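Local coordinates for scyllo-inosose 3-dehydrogenase (Thermotoga maritima, PDB 3IP1), which catalyses the NAD(+)-dependent oxidation of scyllo-inosose to 3-dehydro-scyllo-inosose, probably as one step in the degradation of myo-inositol, at residues P22-I25 / L29-L32; R137-A140 / H146-N149; V204-G209 / S345-F350. All coordinates share one frame; numbering follows the deposited sequence.

Contact 1 (P22-I25 / L29-L32); sequences PKDI and LTWL
The carboxylate of Asp24 reaches across to Thr30 and Trp31 with both oxygens at work. OD1 accepts from the backbone N of Trp31 at 2.9 Å, and the donor stands well above the carboxylate plane, 41° out of it. The same OD1 also lies at the edge of the indole, near the ring plane, 3.7 Å from Trp31 CD1. OD2 takes a weak hydrogen bond from Thr30 OG1 at 3.0 Å; its stronger partner is the backbone N of Gly21. Next to the carboxylate the backbones pair directly. Ile25 N gives a hydrogen bond to Leu29 O over 2.8 Å, and Leu29 N returns one to Ile25 O over 2.9 Å. This is a single antiparallel, hydrogen-bonded bridge. On it Ile25 CD1 and Leu29 CD2 meet at 4.1 Å, and Leu29 CD2 also touches the carbonyl O of Lys23. Lys23 runs alongside Trp31, with Lys23 CB 3.9 Å from Trp31 NE1 in an oblique approach. Its NZ goes on to the carbonyl O of Glu148. The threonine hydroxyl is also held by its own turn: with OG1 anti to the backbone N (chi1 -176°), Thr30 OG1 accepts from Leu32 N at 3.0 Å, an ST turn. Phe18 packs against both Asp24 and Thr30, and Leu88 against Trp31. The whole turn belongs to the long loop joining strand 3-12 to strand 37-38, neighbours in an antiparallel sheet, and Thr30 ties it by backbone hydrogen bonding to Thr89, shortly before strand 93-94.

Contact 2 (R137-A140 / H146-N149); sequences RPCA and HCEN. With CD (cadmium ion), chain E.
Cys147 SG is gripped from two sources: the cadmium ion at 2.5 Å, through which it is joined to Cys139, and the backbone N of Asn149, which donates to it from 3.2 Å. Cys139 SG binds the same metal, also at 2.5 Å, and lies 3.9 Å from Cys147 CB. Cys147 turns its sulfur anti to the backbone N (chi1 178°), which carries SG to the metal and within reach of that N-H; the bond is likely to temper the charge on the thiolate. Beside the metal, Pro138 lays its ring against the other segment, with Pro138 CB 3.5 Å from His146 O. Pro138 CD lies 4.0 Å from Glu148 CG, the Pro138 and Glu148 side chains crossing at about a right angle. An alanine here would take away CG and CD and is likely to leave a gap where they pack on Glu148 CG and His146 O. Glu148 OE1 accepts from a water that in turn accepts from Arg137 N, and OE1 also forms a salt bridge with Arg308 of a neighbouring subunit. Cys133 and Cys136 complete the coordination: this is the four-cysteine structural zinc site of the zinc-containing alcohol dehydrogenases, occupied here by cadmium.

Contact 3 (V204-G209 / S345-F350); sequences VIVRGG and SGHGTF
The imidazole of His347 carries Val206 on one face: CG1 sits 3.9 Å from the ring centroid and only 11° off the ring normal, a CH-pi contact made almost over the middle of the ring. CG is the ring atom closest to that methyl, at 3.8 Å. Val206 holds CG1 anti to its own N (chi1 -174°), which aims one methyl at the histidine and leaves the other, CG2, to meet Thr349 OG1 at 3.6 Å. The isopropyl group thus touches both residues, one with each branch. Arg335 of one neighbouring subunit and Arg212 of another pack on Val206 and His347 alike. In the fold, helix 194-207 comes just before strand 216-220 of the Rossmann-type parallel sheet, and segment 345-350 follows the last strand of that sheet, 337-340, so the contact joins the helix that leads into the coenzyme-binding domain to the segment that follows its last strand. A type I' turn from Gly346 to Thr349 presents the histidine, closed by Thr349 N donating to Gly346 O at 3.2 Å. Gly348 then occupies the N-cap position of helix 349-358. Thr349 is held against the body of helix 194-207 as well, touching Ser198 and Tyr201.

Contacts 1 and 2 meet directly: Lys23 NZ lies 2.6 Å from Glu148 O, a probable hydrogen bond that joins the 22-32 loop to the residue after metal-binding Cys147, although their centres are 18 Å apart. The Lys23 side chain stays about 9 Å from the cadmium ion of contact 2. Contact 3 lies on towards the Rossmann domain, its centre 16 Å from that of contact 2 and the nearest atoms about 6 Å apart, without touching. From contact 3 the side chain of His347 is about 10 Å from that of Cys139, and the side chain of Thr349 about 9 Å from that of Glu195, a ligand of the other metal.

Contact 1 (P22-I25 / L29-L32)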
# COMPACT_ATOMS: atom_id res chain seq x y z
N PRO A 22 23.94 27.13 -0.98
CA PRO A 22 25.03 26.19 -0.65
C PRO A 22 25.53 25.37 -1.85
O PRO A 22 26.68 24.97 -1.88
CB PRO A 22 24.42 25.28 0.42
CG PRO A 22 22.93 25.43 0.27
CD PRO A 22 22.70 26.83 -0.25
N LYS A 23 24.67 25.15 -2.85
CA LYS A 23 25.06 24.39 -4.05
C LYS A 23 25.23 25.28 -5.28
O LYS A 23 25.46 24.78 -6.39
CB LYS A 23 24.02 23.31 -4.36
CG LYS A 23 24.05 22.12 -3.43
CD LYS A 23 22.91 21.18 -3.73
CE LYS A 23 23.33 19.73 -3.51
NZ LYS A 23 22.20 18.94 -2.91
N ASP A 24 25.10 26.59 -5.10
CA ASP A 24 25.23 27.53 -6.23
C ASP A 24 26.69 27.75 -6.61
O ASP A 24 27.60 27.60 -5.78
CB ASP A 24 24.57 28.86 -5.89
CG ASP A 24 23.06 28.76 -5.77
OD1 ASP A 24 22.48 27.69 -6.04
OD2 ASP A 24 22.45 29.78 -5.39
N ILE A 25 26.94 28.09 -7.87
CA ILE A 25 28.28 28.50 -8.30
C ILE A 25 28.21 29.91 -8.87
O ILE A 25 27.57 30.16 -9.90
CB ILE A 25 28.93 27.53 -9.31
CG1 ILE A 25 29.09 26.13 -8.70
CG2 ILE A 25 30.29 28.09 -9.78
CD1 ILE A 25 29.15 24.99 -9.72
N LEU A 29 25.83 29.02 -11.86
CA LEU A 29 24.77 28.09 -11.49
C LEU A 29 24.03 28.54 -10.25
O LEU A 29 24.63 28.87 -9.23
CB LEU A 29 25.36 26.68 -11.24
CG LEU A 29 24.40 25.55 -10.82
CD1 LEU A 29 23.64 25.00 -12.00
CD2 LEU A 29 25.14 24.42 -10.10
N THR A 30 22.70 28.52 -10.32
CA THR A 30 21.89 28.76 -9.13
C THR A 30 20.69 27.83 -9.05
O THR A 30 20.16 27.42 -10.09
CB THR A 30 21.43 30.25 -9.01
OG1 THR A 30 20.72 30.41 -7.78
CG2 THR A 30 20.52 30.64 -10.14
N TRP A 31 20.25 27.54 -7.82
CA TRP A 31 18.99 26.85 -7.59
C TRP A 31 17.79 27.80 -7.64
O TRP A 31 16.65 27.35 -7.71
CB TRP A 31 19.04 26.04 -6.28
CG TRP A 31 19.64 24.68 -6.53
CD1 TRP A 31 20.97 24.35 -6.62
CD2 TRP A 31 18.92 23.47 -6.77
NE1 TRP A 31 21.12 23.00 -6.90
CE2 TRP A 31 19.87 22.44 -7.00
CE3 TRP A 31 17.54 23.14 -6.83
CZ2 TRP A 31 19.50 21.11 -7.26
CZ3 TRP A 31 17.17 21.81 -7.09
CH2 TRP A 31 18.15 20.82 -7.31
N LEU A 32 18.07 29.12 -7.65
CA LEU A 32 17.03 30.16 -7.70
C LEU A 32 17.08 31.08 -8.94
O LEU A 32 17.36 32.29 -8.85
CB LEU A 32 17.04 30.98 -6.40
CG LEU A 32 16.56 30.27 -5.13
CD1 LEU A 32 16.84 31.14 -3.91
CD2 LEU A 32 15.05 29.88 -5.23

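Contact 2 (R137-A140 / H146-N149)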
# COMPACT_ATOMS: atom_id res chain seq x y z
N ARG A 137 21.28 8.88 -0.81
CA ARG A 137 20.26 8.15 -0.05
C ARG A 137 18.90 8.07 -0.75
O ARG A 137 18.37 6.97 -0.93
CB ARG A 137 20.15 8.69 1.39
CG ARG A 137 19.01 8.05 2.18
CD ARG A 137 19.44 7.82 3.60
NE ARG A 137 18.40 7.16 4.39
CZ ARG A 137 18.47 6.99 5.70
NH1 ARG A 137 19.54 7.40 6.38
NH2 ARG A 137 17.47 6.39 6.33
N PRO A 138 18.32 9.23 -1.18
CA PRO A 138 17.06 9.09 -1.95
C PRO A 138 17.16 8.18 -3.18
O PRO A 138 16.24 7.39 -3.40
CB PRO A 138 16.72 10.53 -2.35
CG PRO A 138 17.23 11.34 -1.18
CD PRO A 138 18.57 10.64 -0.82
N CYS A 139 18.24 8.27 -3.96
CA CYS A 139 18.43 7.34 -5.09
C CYS A 139 18.50 5.87 -4.64
O CYS A 139 17.81 5.00 -5.18
CB CYS A 139 19.66 7.72 -5.95
SG CYS A 139 19.37 9.15 -7.11
N ALA A 140 19.30 5.61 -3.61
CA ALA A 140 19.46 4.26 -3.09
C ALA A 140 18.17 3.70 -2.47
O ALA A 140 18.03 2.50 -2.37
CB ALA A 140 20.62 4.18 -2.09
N HIS A 146 14.13 12.92 -6.23
CA HIS A 146 14.50 13.67 -5.03
C HIS A 146 15.99 13.52 -4.71
O HIS A 146 16.43 13.80 -3.59
CB HIS A 146 13.58 13.26 -3.90
CG HIS A 146 12.15 13.51 -4.23
ND1 HIS A 146 11.56 14.74 -4.03
CD2 HIS A 146 11.23 12.75 -4.89
CE1 HIS A 146 10.31 14.71 -4.49
NE2 HIS A 146 10.10 13.52 -5.02
N CYS A 147 16.73 13.10 -5.75
CA CYS A 147 18.20 13.01 -5.80
C CYS A 147 18.89 14.20 -5.14
O CYS A 147 18.54 15.35 -5.41
CB CYS A 147 18.63 12.97 -7.28
SG CYS A 147 20.43 12.93 -7.51
N GLU A 148 19.87 13.94 -4.28
CA GLU A 148 20.60 15.03 -3.62
C GLU A 148 21.70 15.67 -4.51
O GLU A 148 22.25 16.71 -4.17
CB GLU A 148 21.20 14.54 -2.29
CG GLU A 148 20.14 14.29 -1.20
CD GLU A 148 20.73 13.89 0.15
OE1 GLU A 148 21.92 13.49 0.19
OE2 GLU A 148 20.02 13.95 1.16
N ASN A 149 22.02 15.06 -5.64
CA ASN A 149 23.07 15.58 -6.50
C ASN A 149 22.56 15.71 -7.93
O ASN A 149 23.22 15.30 -8.87
CB ASN A 149 24.30 14.67 -6.42
CG ASN A 149 24.81 14.55 -5.01
OD1 ASN A 149 25.03 15.57 -4.33
ND2 ASN A 149 24.95 13.31 -4.51
CD CD E . 20.96 10.85 -6.27
O HOH W 1 22.68 11.08 0.78

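Contact 3 (V204-G209 / S345-F350)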
# COMPACT_ATOMS: atom_id res chain seq x y z
N VAL A 204 -0.25 11.14 -11.09
CA VAL A 204 -1.54 10.48 -10.84
C VAL A 204 -1.51 8.98 -10.44
O VAL A 204 -2.40 8.52 -9.71
CB VAL A 204 -2.59 10.69 -11.98
CG1 VAL A 204 -2.85 12.18 -12.17
CG2 VAL A 204 -2.15 10.05 -13.29
N ILE A 205 -0.50 8.26 -10.93
CA ILE A 205 -0.38 6.82 -10.69
C ILE A 205 0.54 6.56 -9.51
O ILE A 205 0.15 5.89 -8.55
CB ILE A 205 0.15 6.05 -11.96
CG1 ILE A 205 -0.78 6.26 -13.16
CG2 ILE A 205 0.36 4.54 -11.66
CD1 ILE A 205 -2.24 6.00 -12.91
N VAL A 206 1.76 7.11 -9.58
CA VAL A 206 2.77 6.88 -8.54
C VAL A 206 2.53 7.66 -7.24
O VAL A 206 2.43 7.06 -6.18
CB VAL A 206 4.21 7.17 -9.06
CG1 VAL A 206 5.25 6.79 -7.99
CG2 VAL A 206 4.48 6.41 -10.38
N ARG A 207 2.48 8.99 -7.32
CA ARG A 207 2.22 9.83 -6.14
C ARG A 207 0.75 9.82 -5.72
O ARG A 207 0.45 9.69 -4.54
CB ARG A 207 2.67 11.28 -6.41
CG ARG A 207 4.17 11.45 -6.51
CD ARG A 207 4.84 11.05 -5.20
NE ARG A 207 4.64 12.08 -4.19
CZ ARG A 207 4.36 11.86 -2.91
NH1 ARG A 207 4.24 10.62 -2.45
NH2 ARG A 207 4.22 12.88 -2.09
N GLY A 208 -0.15 10.01 -6.68
CA GLY A 208 -1.58 10.05 -6.42
C GLY A 208 -2.14 8.73 -5.96
O GLY A 208 -3.21 8.69 -5.35
N GLY A 209 -1.42 7.64 -6.26
CA GLY A 209 -1.86 6.30 -5.88
C GLY A 209 -2.69 5.61 -6.94
O GLY A 209 -3.11 4.46 -6.76
N SER A 345 11.13 10.54 -13.21
CA SER A 345 12.12 9.45 -13.14
C SER A 345 11.67 8.34 -12.19
O SER A 345 10.74 8.53 -11.41
CB SER A 345 13.50 10.00 -12.72
OG SER A 345 13.96 10.96 -13.67
N GLY A 346 12.33 7.18 -12.29
CA GLY A 346 12.12 6.07 -11.38
C GLY A 346 10.82 5.32 -11.59
O GLY A 346 10.02 5.69 -12.46
N HIS A 347 10.63 4.25 -10.80
CA HIS A 347 9.34 3.52 -10.69
C HIS A 347 8.89 2.83 -11.97
O HIS A 347 7.83 2.23 -12.00
CB HIS A 347 8.22 4.46 -10.17
CG HIS A 347 8.63 5.23 -8.95
ND1 HIS A 347 8.70 4.65 -7.70
CD2 HIS A 347 9.06 6.50 -8.80
CE1 HIS A 347 9.12 5.55 -6.82
NE2 HIS A 347 9.35 6.68 -7.46
N GLY A 348 9.70 2.92 -13.02
CA GLY A 348 9.37 2.34 -14.31
C GLY A 348 8.26 3.13 -14.99
O GLY A 348 7.47 2.57 -15.74
N THR A 349 8.21 4.42 -14.71
CA THR A 349 7.20 5.27 -15.31
C THR A 349 7.43 5.44 -16.81
O THR A 349 6.51 5.20 -17.60
CB THR A 349 7.13 6.62 -14.59
OG1 THR A 349 6.57 6.41 -13.29
CG2 THR A 349 6.29 7.64 -15.37
N PHE A 350 8.65 5.83 -17.20
CA PHE A 350 9.00 5.98 -18.62
C PHE A 350 8.61 4.77 -19.45
O PHE A 350 7.91 4.92 -20.43
CB PHE A 350 10.49 6.33 -18.85
CG PHE A 350 10.75 7.79 -19.19
CD1 PHE A 350 10.30 8.82 -18.35
CD2 PHE A 350 11.46 8.13 -20.34
CE1 PHE A 350 10.55 10.16 -18.65
CE2 PHE A 350 11.72 9.48 -20.66
CZ PHE A 350 11.26 10.49 -19.81